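Local coordinates for protein glycosyl hydrolase, family 38 (Enterococcus faecalis, PDB 5KBP) that is probably an alpha-mannosidase of glycoside hydrolase family 38, cleaving alpha-linked mannose from glycans, at residues A[465-470]-A[489-494]; A[49-54]-A[83-88]. All coordinates share one frame; numbering follows the deposited sequence.

Contact 1: A[465-470]-A[489-494]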
ATOM      1  N   ILE A 465     -30.690 -15.020  22.740  1.00 74.75           N
ATOM      2  CA  ILE A 465     -30.614 -13.735  22.053  1.00 70.96           C
ATOM      3  C   ILE A 465     -29.523 -12.908  22.727  1.00 70.29           C
ATOM      4  O   ILE A 465     -29.651 -12.523  23.892  1.00 71.87           O
ATOM      5  CB  ILE A 465     -31.960 -13.003  22.072  1.00 73.65           C
ATOM      6  CG1 ILE A 465     -33.029 -13.841  21.365  1.00 80.82           C
ATOM      7  CG2 ILE A 465     -31.832 -11.633  21.423  1.00 69.18           C
ATOM      8  CD1 ILE A 465     -32.675 -14.212  19.939  1.00 81.00           C
ATOM      9  N   VAL A 466     -28.445 -12.637  21.994  1.00 66.39           N
ATOM     10  CA  VAL A 466     -27.306 -11.927  22.569  1.00 60.65           C
ATOM     11  C   VAL A 466     -27.568 -10.427  22.611  1.00 70.38           C
ATOM     12  O   VAL A 466     -27.504  -9.796  23.673  1.00 79.83           O
ATOM     13  CB  VAL A 466     -26.020 -12.249  21.786  1.00 60.72           C
ATOM     14  CG1 VAL A 466     -24.850 -11.450  22.337  1.00 61.73           C
ATOM     15  CG2 VAL A 466     -25.732 -13.737  21.842  1.00 57.56           C
ATOM     16  N   LYS A 467     -27.863  -9.833  21.457  1.00 72.55           N
ATOM     17  CA  LYS A 467     -28.057  -8.392  21.379  1.00 71.96           C
ATOM     18  C   LYS A 467     -28.860  -8.057  20.133  1.00 71.04           C
ATOM     19  O   LYS A 467     -28.991  -8.871  19.215  1.00 76.93           O
ATOM     20  CB  LYS A 467     -26.716  -7.650  21.368  1.00 72.27           C
ATOM     21  CG  LYS A 467     -25.780  -8.088  20.250  1.00 66.99           C
ATOM     22  CD  LYS A 467     -24.454  -7.346  20.313  1.00 67.17           C
ATOM     23  CE  LYS A 467     -23.510  -7.812  19.216  1.00 68.36           C
ATOM     24  NZ  LYS A 467     -22.207  -7.090  19.258  1.00 68.41           N
ATOM     25  N   GLU A 468     -29.397  -6.841  20.118  1.00 65.59           N
ATOM     26  CA  GLU A 468     -30.063  -6.283  18.953  1.00 66.57           C
ATOM     27  C   GLU A 468     -29.312  -5.039  18.501  1.00 71.40           C
ATOM     28  O   GLU A 468     -28.565  -4.427  19.269  1.00 75.98           O
ATOM     29  CB  GLU A 468     -31.528  -5.935  19.248  1.00 73.27           C
ATOM     30  CG  GLU A 468     -31.720  -4.597  19.948  1.00 83.21           C
ATOM     31  CD  GLU A 468     -33.181  -4.263  20.175  1.00 92.70           C
ATOM     32  OE1 GLU A 468     -33.971  -5.194  20.436  1.00 93.09           O
ATOM     33  OE2 GLU A 468     -33.541  -3.069  20.085  1.00 96.45           O
ATOM     34  N   ASP A 469     -29.515  -4.664  17.241  1.00 69.94           N
ATOM     35  CA  ASP A 469     -28.818  -3.516  16.684  1.00 68.76           C
ATOM     36  C   ASP A 469     -29.644  -2.912  15.559  1.00 58.42           C
ATOM     37  O   ASP A 469     -30.206  -3.636  14.734  1.00 57.64           O
ATOM     38  CB  ASP A 469     -27.428  -3.905  16.169  1.00 74.30           C
ATOM     39  CG  ASP A 469     -26.502  -2.712  16.031  1.00 82.33           C
ATOM     40  OD1 ASP A 469     -26.683  -1.730  16.781  1.00 82.90           O
ATOM     41  OD2 ASP A 469     -25.591  -2.755  15.177  1.00 83.72           O
ATOM     42  N   VAL A 470     -29.714  -1.584  15.540  1.00 55.57           N
ATOM     43  CA  VAL A 470     -30.350  -0.832  14.466  1.00 56.56           C
ATOM     44  C   VAL A 470     -29.287   0.062  13.846  1.00 55.55           C
ATOM     45  O   VAL A 470     -28.759   0.960  14.514  1.00 58.99           O
ATOM     46  CB  VAL A 470     -31.540  -0.001  14.969  1.00 59.64           C
ATOM     47  CG1 VAL A 470     -32.099   0.852  13.841  1.00 49.87           C
ATOM     48  CG2 VAL A 470     -32.616  -0.906  15.549  1.00 61.76           C
ATOM     49  N   TYR A 489     -31.072  -5.764  13.429  1.00 48.08           N
ATOM     50  CA  TYR A 489     -30.381  -7.044  13.419  1.00 58.36           C
ATOM     51  C   TYR A 489     -30.473  -7.699  14.787  1.00 62.04           C
ATOM     52  O   TYR A 489     -30.373  -7.029  15.819  1.00 63.89           O
ATOM     53  CB  TYR A 489     -28.911  -6.877  13.025  1.00 50.42           C
ATOM     54  CG  TYR A 489     -28.717  -6.325  11.636  1.00 51.28           C
ATOM     55  CD1 TYR A 489     -28.649  -7.172  10.538  1.00 50.77           C
ATOM     56  CD2 TYR A 489     -28.605  -4.960  11.420  1.00 55.60           C
ATOM     57  CE1 TYR A 489     -28.473  -6.673   9.262  1.00 53.63           C
ATOM     58  CE2 TYR A 489     -28.428  -4.450  10.148  1.00 60.22           C
ATOM     59  CZ  TYR A 489     -28.364  -5.312   9.072  1.00 56.25           C
ATOM     60  OH  TYR A 489     -28.188  -4.813   7.803  1.00 60.96           O
ATOM     61  N   LEU A 490     -30.663  -9.014  14.784  1.00 47.90           N
ATOM     62  CA  LEU A 490     -30.682  -9.811  15.999  1.00 56.84           C
ATOM     63  C   LEU A 490     -29.502 -10.770  15.974  1.00 59.44           C
ATOM     64  O   LEU A 490     -29.244 -11.418  14.953  1.00 59.27           O
ATOM     65  CB  LEU A 490     -31.998 -10.580  16.132  1.00 58.54           C
ATOM     66  CG  LEU A 490     -32.423 -10.892  17.568  1.00 64.53           C
ATOM     67  CD1 LEU A 490     -32.447  -9.615  18.395  1.00 64.83           C
ATOM     68  CD2 LEU A 490     -33.779 -11.574  17.594  1.00 51.88           C
ATOM     69  N   THR A 491     -28.784 -10.848  17.089  1.00 55.00           N
ATOM     70  CA  THR A 491     -27.599 -11.689  17.220  1.00 61.55           C
ATOM     71  C   THR A 491     -27.971 -12.909  18.054  1.00 60.61           C
ATOM     72  O   THR A 491     -28.236 -12.790  19.255  1.00 66.95           O
ATOM     73  CB  THR A 491     -26.450 -10.909  17.855  1.00 65.09           C
ATOM     74  OG1 THR A 491     -26.084  -9.816  17.000  1.00 63.28           O
ATOM     75  CG2 THR A 491     -25.249 -11.807  18.062  1.00 60.20           C
ATOM     76  N   VAL A 492     -27.992 -14.077  17.416  1.00 57.79           N
ATOM     77  CA  VAL A 492     -28.431 -15.320  18.041  1.00 63.39           C
ATOM     78  C   VAL A 492     -27.216 -16.198  18.299  1.00 60.18           C
ATOM     79  O   VAL A 492     -26.297 -16.266  17.474  1.00 56.12           O
ATOM     80  CB  VAL A 492     -29.465 -16.049  17.160  1.00 65.86           C
ATOM     81  CG1 VAL A 492     -29.994 -17.287  17.866  1.00 70.86           C
ATOM     82  CG2 VAL A 492     -30.605 -15.109  16.795  1.00 65.12           C
ATOM     83  N   GLU A 493     -27.213 -16.872  19.447  1.00 65.88           N
ATOM     84  CA  GLU A 493     -26.107 -17.720  19.872  1.00 67.48           C
ATOM     85  C   GLU A 493     -26.537 -19.178  19.781  1.00 68.04           C
ATOM     86  O   GLU A 493     -27.540 -19.569  20.387  1.00 73.52           O
ATOM     87  CB  GLU A 493     -25.675 -17.368  21.295  1.00 69.94           C
ATOM     88  CG  GLU A 493     -24.308 -17.895  21.688  1.00 80.11           C
ATOM     89  CD  GLU A 493     -23.864 -17.394  23.048  1.00 90.09           C
ATOM     90  OE1 GLU A 493     -24.725 -17.247  23.941  1.00 92.93           O
ATOM     91  OE2 GLU A 493     -22.654 -17.137  23.222  1.00 92.70           O
ATOM     92  N   LEU A 494     -25.784 -19.976  19.028  1.00 64.14           N
ATOM     93  CA  LEU A 494     -26.070 -21.392  18.857  1.00 62.96           C
ATOM     94  C   LEU A 494     -24.918 -22.230  19.392  1.00 62.94           C
ATOM     95  O   LEU A 494     -23.758 -21.805  19.377  1.00 57.81           O
ATOM     96  CB  LEU A 494     -26.319 -21.742  17.381  1.00 59.65           C
ATOM     97  CG  LEU A 494     -27.550 -21.136  16.702  1.00 62.60           C
ATOM     98  CD1 LEU A 494     -27.697 -21.674  15.288  1.00 68.80           C
ATOM     99  CD2 LEU A 494     -28.803 -21.416  17.513  1.00 64.52           C
TER
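Ile465 packs on Leu490 with both of its methyls: CG2 meets Leu490 CD1 at 3.7 Å, while CD1 touches both Leu490 CD2 and Val492 CG2. The isoleucine and leucine side chains cross at about a right angle, and CD1 carries the isoleucine on to a second residue of the partner strand. Leu490 CD1 also packs against the backbone, 3.6 Å from Lys467 O. Further along this face, Glu468 adds its CB, 3.9 Å from Leu490 CD1, and sends its carboxylate off to Thr448.

The strands are antiparallel, with a beta bulge where Val466 and Lys467 together stand opposite Thr491. Val466 N donates to Thr491 O (2.8 Å), and Thr491 N returns the bond to Lys467 O (2.9 Å). Val466 has nearly helical backbone angles (phi -80°, psi -57°), which bring its side chain toward the partner strand; CG2 packs at 3.7 Å on Glu493 CB, whose carboxylate makes a salt bridge with Arg464. Beyond the bulge the alternation resumes, and Asp469 and Tyr489 exchange two backbone hydrogen bonds.

On the face of Lys467 and Thr491, the lysine CG stands between its own N and carbonyl carbon (chi1 56°), and from there the extended chain passes Thr491, with CG 3.7 Å from Thr491 OG1. Arg471 bridges to Asp469 OD2 and makes a cation-pi contact with the Tyr489 ring.

This hairpin belongs to a three-stranded antiparallel sheet: strand 463-475 is an outer strand, and strand 483-499 runs down the middle, bonded on its other side to strand 416-430. On the opposite face from Lys467, the side chains of Leu490 and Val492 pack on Tyr451 and Val453 of strand 451-454.

Contact 2: A[49-54]-A[83-88]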
ATOM      1  N   PHE A  49      27.878 -15.582 -24.269  1.00 55.79           N
ATOM      2  CA  PHE A  49      27.045 -15.546 -23.071  1.00 53.54           C
ATOM      3  C   PHE A  49      26.043 -16.691 -23.130  1.00 54.34           C
ATOM      4  O   PHE A  49      25.096 -16.660 -23.921  1.00 59.39           O
ATOM      5  CB  PHE A  49      26.336 -14.199 -22.964  1.00 46.61           C
ATOM      6  CG  PHE A  49      25.678 -13.965 -21.634  1.00 46.78           C
ATOM      7  CD1 PHE A  49      26.389 -13.407 -20.585  1.00 45.24           C
ATOM      8  CD2 PHE A  49      24.348 -14.300 -21.434  1.00 44.23           C
ATOM      9  CE1 PHE A  49      25.789 -13.189 -19.359  1.00 46.89           C
ATOM     10  CE2 PHE A  49      23.742 -14.085 -20.209  1.00 48.95           C
ATOM     11  CZ  PHE A  49      24.464 -13.528 -19.171  1.00 48.08           C
ATOM     12  N   ASN A  50      26.251 -17.707 -22.293  1.00 47.54           N
ATOM     13  CA  ASN A  50      25.410 -18.898 -22.310  1.00 41.90           C
ATOM     14  C   ASN A  50      24.001 -18.592 -21.820  1.00 48.56           C
ATOM     15  O   ASN A  50      23.038 -18.685 -22.589  1.00 46.67           O
ATOM     16  CB  ASN A  50      26.038 -20.001 -21.456  1.00 41.47           C
ATOM     17  CG  ASN A  50      25.179 -21.247 -21.389  1.00 47.76           C
ATOM     18  OD1 ASN A  50      24.438 -21.452 -20.427  1.00 44.56           O
ATOM     19  ND2 ASN A  50      25.274 -22.088 -22.411  1.00 48.22           N
ATOM     20  N   SER A  51      23.869 -18.227 -20.547  1.00 42.17           N
ATOM     21  CA  SER A  51      22.557 -17.988 -19.963  1.00 36.82           C
ATOM     22  C   SER A  51      22.720 -17.178 -18.686  1.00 44.39           C
ATOM     23  O   SER A  51      23.835 -16.907 -18.232  1.00 44.66           O
ATOM     24  CB  SER A  51      21.824 -19.304 -19.684  1.00 44.64           C
ATOM     25  OG  SER A  51      22.587 -20.134 -18.825  1.00 47.00           O
ATOM     26  N   PHE A  52      21.582 -16.797 -18.111  1.00 40.62           N
ATOM     27  CA  PHE A  52      21.529 -16.070 -16.849  1.00 36.86           C
ATOM     28  C   PHE A  52      20.407 -16.657 -16.009  1.00 44.07           C
ATOM     29  O   PHE A  52      19.259 -16.720 -16.458  1.00 47.50           O
ATOM     30  CB  PHE A  52      21.296 -14.572 -17.079  1.00 38.71           C
ATOM     31  CG  PHE A  52      21.396 -13.738 -15.831  1.00 39.88           C
ATOM     32  CD1 PHE A  52      22.626 -13.275 -15.389  1.00 47.71           C
ATOM     33  CD2 PHE A  52      20.262 -13.405 -15.108  1.00 37.30           C
ATOM     34  CE1 PHE A  52      22.722 -12.503 -14.243  1.00 40.21           C
ATOM     35  CE2 PHE A  52      20.353 -12.635 -13.962  1.00 40.45           C
ATOM     36  CZ  PHE A  52      21.583 -12.183 -13.531  1.00 39.90           C
ATOM     37  N   HIS A  53      20.736 -17.092 -14.797  1.00 42.59           N
ATOM     38  CA  HIS A  53      19.758 -17.706 -13.910  1.00 42.30           C
ATOM     39  C   HIS A  53      19.000 -16.613 -13.166  1.00 42.31           C
ATOM     40  O   HIS A  53      19.594 -15.853 -12.392  1.00 39.74           O
ATOM     41  CB  HIS A  53      20.441 -18.656 -12.930  1.00 46.57           C
ATOM     42  CG  HIS A  53      19.488 -19.528 -12.174  1.00 49.86           C
ATOM     43  ND1 HIS A  53      19.166 -19.306 -10.853  1.00 47.91           N
ATOM     44  CD2 HIS A  53      18.788 -20.622 -12.555  1.00 44.70           C
ATOM     45  CE1 HIS A  53      18.309 -20.227 -10.452  1.00 50.35           C
ATOM     46  NE2 HIS A  53      18.063 -21.039 -11.465  1.00 54.04           N
ATOM     47  N   LEU A  54      17.690 -16.544 -13.387  1.00 44.98           N
ATOM     48  CA  LEU A  54      16.872 -15.448 -12.870  1.00 38.55           C
ATOM     49  C   LEU A  54      16.372 -15.722 -11.454  1.00 41.51           C
ATOM     50  O   LEU A  54      15.193 -15.560 -11.145  1.00 43.68           O
ATOM     51  CB  LEU A  54      15.709 -15.179 -13.818  1.00 39.91           C
ATOM     52  CG  LEU A  54      15.240 -13.725 -13.861  1.00 52.98           C
ATOM     53  CD1 LEU A  54      16.395 -12.808 -14.248  1.00 35.95           C
ATOM     54  CD2 LEU A  54      14.065 -13.564 -14.813  1.00 48.92           C
ATOM     55  N   LYS A  83      18.360 -18.768 -22.854  1.00 41.08           N
ATOM     56  CA  LYS A  83      19.374 -17.894 -22.282  1.00 42.58           C
ATOM     57  C   LYS A  83      18.889 -17.127 -21.060  1.00 46.95           C
ATOM     58  O   LYS A  83      19.718 -16.587 -20.320  1.00 47.35           O
ATOM     59  CB  LYS A  83      19.880 -16.905 -23.339  1.00 51.02           C
ATOM     60  CG  LYS A  83      20.592 -17.576 -24.501  1.00 57.86           C
ATOM     61  CD  LYS A  83      21.396 -16.582 -25.320  1.00 55.17           C
ATOM     62  CE  LYS A  83      22.319 -17.300 -26.290  1.00 55.54           C
ATOM     63  NZ  LYS A  83      23.258 -18.205 -25.572  1.00 54.93           N
ATOM     64  N   LEU A  84      17.581 -17.067 -20.829  1.00 47.10           N
ATOM     65  CA  LEU A  84      17.020 -16.525 -19.597  1.00 44.61           C
ATOM     66  C   LEU A  84      16.356 -17.681 -18.858  1.00 40.81           C
ATOM     67  O   LEU A  84      15.270 -18.130 -19.245  1.00 47.79           O
ATOM     68  CB  LEU A  84      16.035 -15.394 -19.882  1.00 50.39           C
ATOM     69  CG  LEU A  84      15.752 -14.455 -18.705  1.00 45.48           C
ATOM     70  CD1 LEU A  84      17.055 -13.915 -18.143  1.00 35.32           C
ATOM     71  CD2 LEU A  84      14.840 -13.317 -19.130  1.00 50.63           C
ATOM     72  N   LYS A  85      17.016 -18.170 -17.811  1.00 41.53           N
ATOM     73  CA  LYS A  85      16.549 -19.326 -17.059  1.00 38.93           C
ATOM     74  C   LYS A  85      15.607 -18.861 -15.954  1.00 44.63           C
ATOM     75  O   LYS A  85      16.008 -18.091 -15.075  1.00 47.21           O
ATOM     76  CB  LYS A  85      17.737 -20.090 -16.476  1.00 47.99           C
ATOM     77  CG  LYS A  85      18.766 -20.540 -17.508  1.00 56.25           C
ATOM     78  CD  LYS A  85      18.213 -21.633 -18.410  1.00 60.69           C
ATOM     79  CE  LYS A  85      19.317 -22.266 -19.244  1.00 70.76           C
ATOM     80  NZ  LYS A  85      18.808 -23.374 -20.099  1.00 71.46           N
ATOM     81  N   ILE A  86      14.361 -19.335 -15.995  1.00 50.68           N
ATOM     82  CA  ILE A  86      13.307 -18.843 -15.118  1.00 42.43           C
ATOM     83  C   ILE A  86      12.749 -19.991 -14.284  1.00 39.30           C
ATOM     84  O   ILE A  86      12.871 -21.169 -14.631  1.00 45.43           O
ATOM     85  CB  ILE A  86      12.176 -18.162 -15.913  1.00 40.76           C
ATOM     86  CG1 ILE A  86      11.479 -19.180 -16.818  1.00 45.14           C
ATOM     87  CG2 ILE A  86      12.727 -17.009 -16.737  1.00 38.12           C
ATOM     88  CD1 ILE A  86      10.223 -18.661 -17.475  1.00 41.63           C
ATOM     89  N   GLY A  87      12.120 -19.625 -13.169  1.00 43.84           N
ATOM     90  CA  GLY A  87      11.429 -20.577 -12.331  1.00 40.53           C
ATOM     91  C   GLY A  87      12.364 -21.399 -11.470  1.00 39.91           C
ATOM     92  O   GLY A  87      13.568 -21.140 -11.398  1.00 39.54           O
ATOM     93  N   PRO A  88      11.826 -22.443 -10.819  1.00 38.47           N
ATOM     94  CA  PRO A  88      10.443 -22.905 -10.984  1.00 37.16           C
ATOM     95  C   PRO A  88       9.430 -22.272 -10.032  1.00 36.98           C
ATOM     96  O   PRO A  88       8.257 -22.642 -10.074  1.00 46.04           O
ATOM     97  CB  PRO A  88      10.559 -24.400 -10.700  1.00 42.40           C
ATOM     98  CG  PRO A  88      11.634 -24.475  -9.655  1.00 42.82           C
ATOM     99  CD  PRO A  88      12.595 -23.335  -9.934  1.00 35.32           C
TER
HETATM  100  O   HOH W   1      16.042 -22.676 -10.260  1.00 43.12           O
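Phe52 and Leu84 pair in parallel, as do His53 and Lys85; these two short strands are joined by a beta-alpha-beta crossover whose connection carries helices 59-65 and 72-80. Three backbone hydrogen bonds hold the register: Phe52 N to Lys83 O, Lys85 N to Phe52 O and Leu54 N to Lys85 O (2.8 Å).

Ahead of the strands, a lysine side chain adds two hydrogen bonds to the backbone. The Lys83 chain runs alongside the backbone carbonyls of Phe49 and Asn50 and bends at its last torsion (chi4 -59°), turning NZ onto both, Phe49 O at 2.9 Å and Asn50 O at 3.0 Å.

Apolar contact follows on the face turned to the helices. Leu54 CD1 meets Leu84 CD1 at 4.1 Å, and its other methyl, CD2, approaches Ile86 CG2; all three side chains pack on Leu61 of helix 59-65. On the other face, Lys85 CB lies 4.1 Å from His53 CD2, and the lysine chain bends back over Ser51. The His53 ring is also packed by Tyr125 and Phe263.

A water in the plane of that ring, at its edge, links His53 NE2 (2.9 Å) with Gly87 O (3.1 Å), donating to the carbonyl.

Overall arrangement
Contact 2 comes first along the chain and is complete before contact 1 begins. The two lie on opposite sides of the chain's centre, with their own centres about 59 Å apart and their nearest atoms about 44 Å apart, so neither touches the other. They share no sheet. Residues 49-54 and 83-88 form a two-stranded parallel pair backed by helices in the N-terminal family 38 region, whereas 465-470 and 489-494 belong to an antiparallel, three-stranded sheet in the first C-terminal region. Together they represent two different builds in one chain of this family 38 protein: a helix-linked parallel strand pair and an antiparallel hairpin.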